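Local coordinates for protein putative branched-chain-amino-acid aminotransferase (Thermotoga maritima MSB8, PDB 3CSW) that probably transfers the amino group of leucine, isoleucine or valine to 2-oxoglutarate, using pyridoxal 5'-phosphate as cofactor, at residues Arg205-Lys210 and Glu272-Asn277. Residues are numbered along the deposited sequence; the frame is centred on the assembly and turned at random.
Sequences RENVIK and EPFVLN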
loop_
_atom_site.group_PDB
_atom_site.type_symbol
_atom_site.label_atom_id
_atom_site.label_comp_id
_atom_site.label_asym_id
_atom_site.label_seq_id
_atom_site.Cartn_x
_atom_site.Cartn_y
_atom_site.Cartn_z
ATOM N N ARG A 205 -22.168 -12.256 12.668
ATOM C CA ARG A 205 -21.058 -11.718 13.459
ATOM C C ARG A 205 -21.538 -10.848 14.632
ATOM O O ARG A 205 -21.124 -11.028 15.751
ATOM C CB ARG A 205 -20.150 -10.915 12.516
ATOM C CG ARG A 205 -19.047 -10.081 13.165
ATOM C CD ARG A 205 -18.471 -9.096 12.184
ATOM N NE ARG A 205 -17.331 -8.401 12.758
ATOM C CZ ARG A 205 -17.424 -7.307 13.511
ATOM N NH1 ARG A 205 -18.608 -6.760 13.777
ATOM N NH2 ARG A 205 -16.321 -6.754 13.985
ATOM N N GLU A 206 -22.381 -9.878 14.345
ATOM C CA GLU A 206 -22.926 -8.966 15.321
ATOM C C GLU A 206 -23.617 -9.728 16.450
ATOM O O GLU A 206 -23.353 -9.460 17.620
ATOM C CB GLU A 206 -23.904 -8.043 14.582
ATOM C CG GLU A 206 -24.743 -7.044 15.356
ATOM C CD GLU A 206 -25.903 -6.533 14.445
ATOM O OE1 GLU A 206 -25.652 -5.831 13.423
ATOM O OE2 GLU A 206 -27.059 -6.907 14.714
ATOM N N ASN A 207 -24.485 -10.678 16.087
ATOM C CA ASN A 207 -25.201 -11.520 17.047
ATOM C C ASN A 207 -24.300 -12.381 17.907
ATOM O O ASN A 207 -24.570 -12.558 19.105
ATOM C CB ASN A 207 -26.230 -12.399 16.337
ATOM C CG ASN A 207 -27.536 -11.665 16.075
ATOM O OD1 ASN A 207 -28.234 -11.263 17.008
ATOM N ND2 ASN A 207 -27.888 -11.524 14.814
ATOM N N VAL A 208 -23.230 -12.909 17.303
ATOM C CA VAL A 208 -22.261 -13.738 18.025
ATOM C C VAL A 208 -21.490 -12.900 19.048
ATOM O O VAL A 208 -21.245 -13.376 20.142
ATOM C CB VAL A 208 -21.312 -14.484 17.051
ATOM C CG1 VAL A 208 -20.133 -15.147 17.789
ATOM C CG2 VAL A 208 -22.129 -15.524 16.241
ATOM N N ILE A 209 -21.137 -11.661 18.700
ATOM C CA ILE A 209 -20.457 -10.740 19.636
ATOM C C ILE A 209 -21.344 -10.475 20.863
ATOM O O ILE A 209 -20.882 -10.547 22.028
ATOM C CB ILE A 209 -20.023 -9.412 18.933
ATOM C CG1 ILE A 209 -18.890 -9.698 17.942
ATOM C CG2 ILE A 209 -19.550 -8.346 19.953
ATOM C CD1 ILE A 209 -18.565 -8.563 16.990
ATOM N N LYS A 210 -22.629 -10.216 20.609
ATOM C CA LYS A 210 -23.601 -10.023 21.687
ATOM C C LYS A 210 -23.810 -11.283 22.515
ATOM O O LYS A 210 -23.956 -11.212 23.737
ATOM C CB LYS A 210 -24.938 -9.529 21.127
ATOM C CG LYS A 210 -24.815 -8.181 20.471
ATOM C CD LYS A 210 -26.158 -7.597 20.092
ATOM C CE LYS A 210 -25.967 -6.471 19.059
ATOM N NZ LYS A 210 -26.952 -5.370 19.197
ATOM N N GLU A 272 -28.855 -20.230 18.320
ATOM C CA GLU A 272 -30.255 -20.198 17.889
ATOM C C GLU A 272 -31.238 -19.734 18.988
ATOM O O GLU A 272 -32.059 -18.843 18.730
ATOM C CB GLU A 272 -30.664 -21.537 17.276
ATOM C CG GLU A 272 -32.007 -21.491 16.550
ATOM C CD GLU A 272 -32.281 -22.723 15.695
ATOM O OE1 GLU A 272 -31.342 -23.205 15.020
ATOM O OE2 GLU A 272 -33.447 -23.185 15.675
ATOM N N PRO A 273 -31.179 -20.327 20.200
ATOM C CA PRO A 273 -32.034 -19.791 21.255
ATOM C C PRO A 273 -31.801 -18.316 21.563
ATOM O O PRO A 273 -32.755 -17.597 21.815
ATOM C CB PRO A 273 -31.724 -20.675 22.482
ATOM C CG PRO A 273 -30.530 -21.421 22.150
ATOM C CD PRO A 273 -30.446 -21.516 20.658
ATOM N N PHE A 274 -30.554 -17.861 21.534
ATOM C CA PHE A 274 -30.254 -16.448 21.782
ATOM C C PHE A 274 -30.848 -15.533 20.694
ATOM O O PHE A 274 -31.496 -14.540 20.997
ATOM C CB PHE A 274 -28.740 -16.241 21.902
ATOM C CG PHE A 274 -28.331 -14.801 22.085
ATOM C CD1 PHE A 274 -28.293 -14.228 23.351
ATOM C CD2 PHE A 274 -27.965 -14.016 20.983
ATOM C CE1 PHE A 274 -27.909 -12.879 23.519
ATOM C CE2 PHE A 274 -27.608 -12.673 21.143
ATOM C CZ PHE A 274 -27.561 -12.116 22.421
ATOM N N VAL A 275 -30.629 -15.862 19.429
ATOM C CA VAL A 275 -31.083 -14.974 18.343
ATOM C C VAL A 275 -32.610 -15.011 18.157
ATOM O O VAL A 275 -33.217 -14.005 17.783
ATOM C CB VAL A 275 -30.318 -15.228 17.013
ATOM C CG1 VAL A 275 -28.820 -15.065 17.244
ATOM C CG2 VAL A 275 -30.674 -16.617 16.408
ATOM N N LEU A 276 -33.223 -16.158 18.438
ATOM C CA LEU A 276 -34.660 -16.283 18.363
ATOM C C LEU A 276 -35.349 -15.427 19.437
ATOM O O LEU A 276 -36.485 -15.016 19.246
ATOM C CB LEU A 276 -35.109 -17.744 18.496
ATOM C CG LEU A 276 -34.904 -18.709 17.327
ATOM C CD1 LEU A 276 -35.363 -20.104 17.765
ATOM C CD2 LEU A 276 -35.702 -18.265 16.140
ATOM N N ASN A 277 -34.667 -15.116 20.537
ATOM C CA ASN A 277 -35.296 -14.290 21.562
ATOM C C ASN A 277 -34.742 -12.872 21.684
ATOM O O ASN A 277 -35.057 -12.171 22.636
ATOM C CB ASN A 277 -35.341 -15.008 22.925
ATOM C CG ASN A 277 -36.588 -14.617 23.777
ATOM O OD1 ASN A 277 -37.609 -14.141 23.271
ATOM N ND2 ASN A 277 -36.488 -14.836 25.067
#
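Phe274 and Val275 of helix 262-276 pack on Asn207 and Lys210 of helix 203-214, a helix-helix contact in a class-IV aminotransferase fold. The short segments cross steeply, their axes 103° apart in direction and 10.4 Å apart at closest approach, a separation bridged mainly by the Phe274 ring, with Asn207 meeting Val275 beside it. In Phe274, CG stands anti to the backbone N (chi1 177°), which carries the ring out toward helix 203-214. From CB the chain runs through CG to CD2, which comes only loosely near the backbone O of Asn207; one bond further, CE2 lies 3.7 Å from that O. At the tip, CZ lies 3.8 Å from the backbone C of Lys210 and 3.9 Å from Lys210 CB; that C and the O of Asn207 both sit obliquely to the ring. Lys210 thus contributes the root of its side chain, while Lys210 NZ forms a salt bridge with Glu280 OE2. No hydrogen bond links the segments, consistent with van der Waals packing. Asn207 is buried and its OD1 accepts from Asn281 ND2, so the amide is tied to the C-terminal tail just beyond helix 262-276. Its side chain crosses that of Val275 at about a right angle, with Val275 CG1 3.8 Å from Asn207 CG.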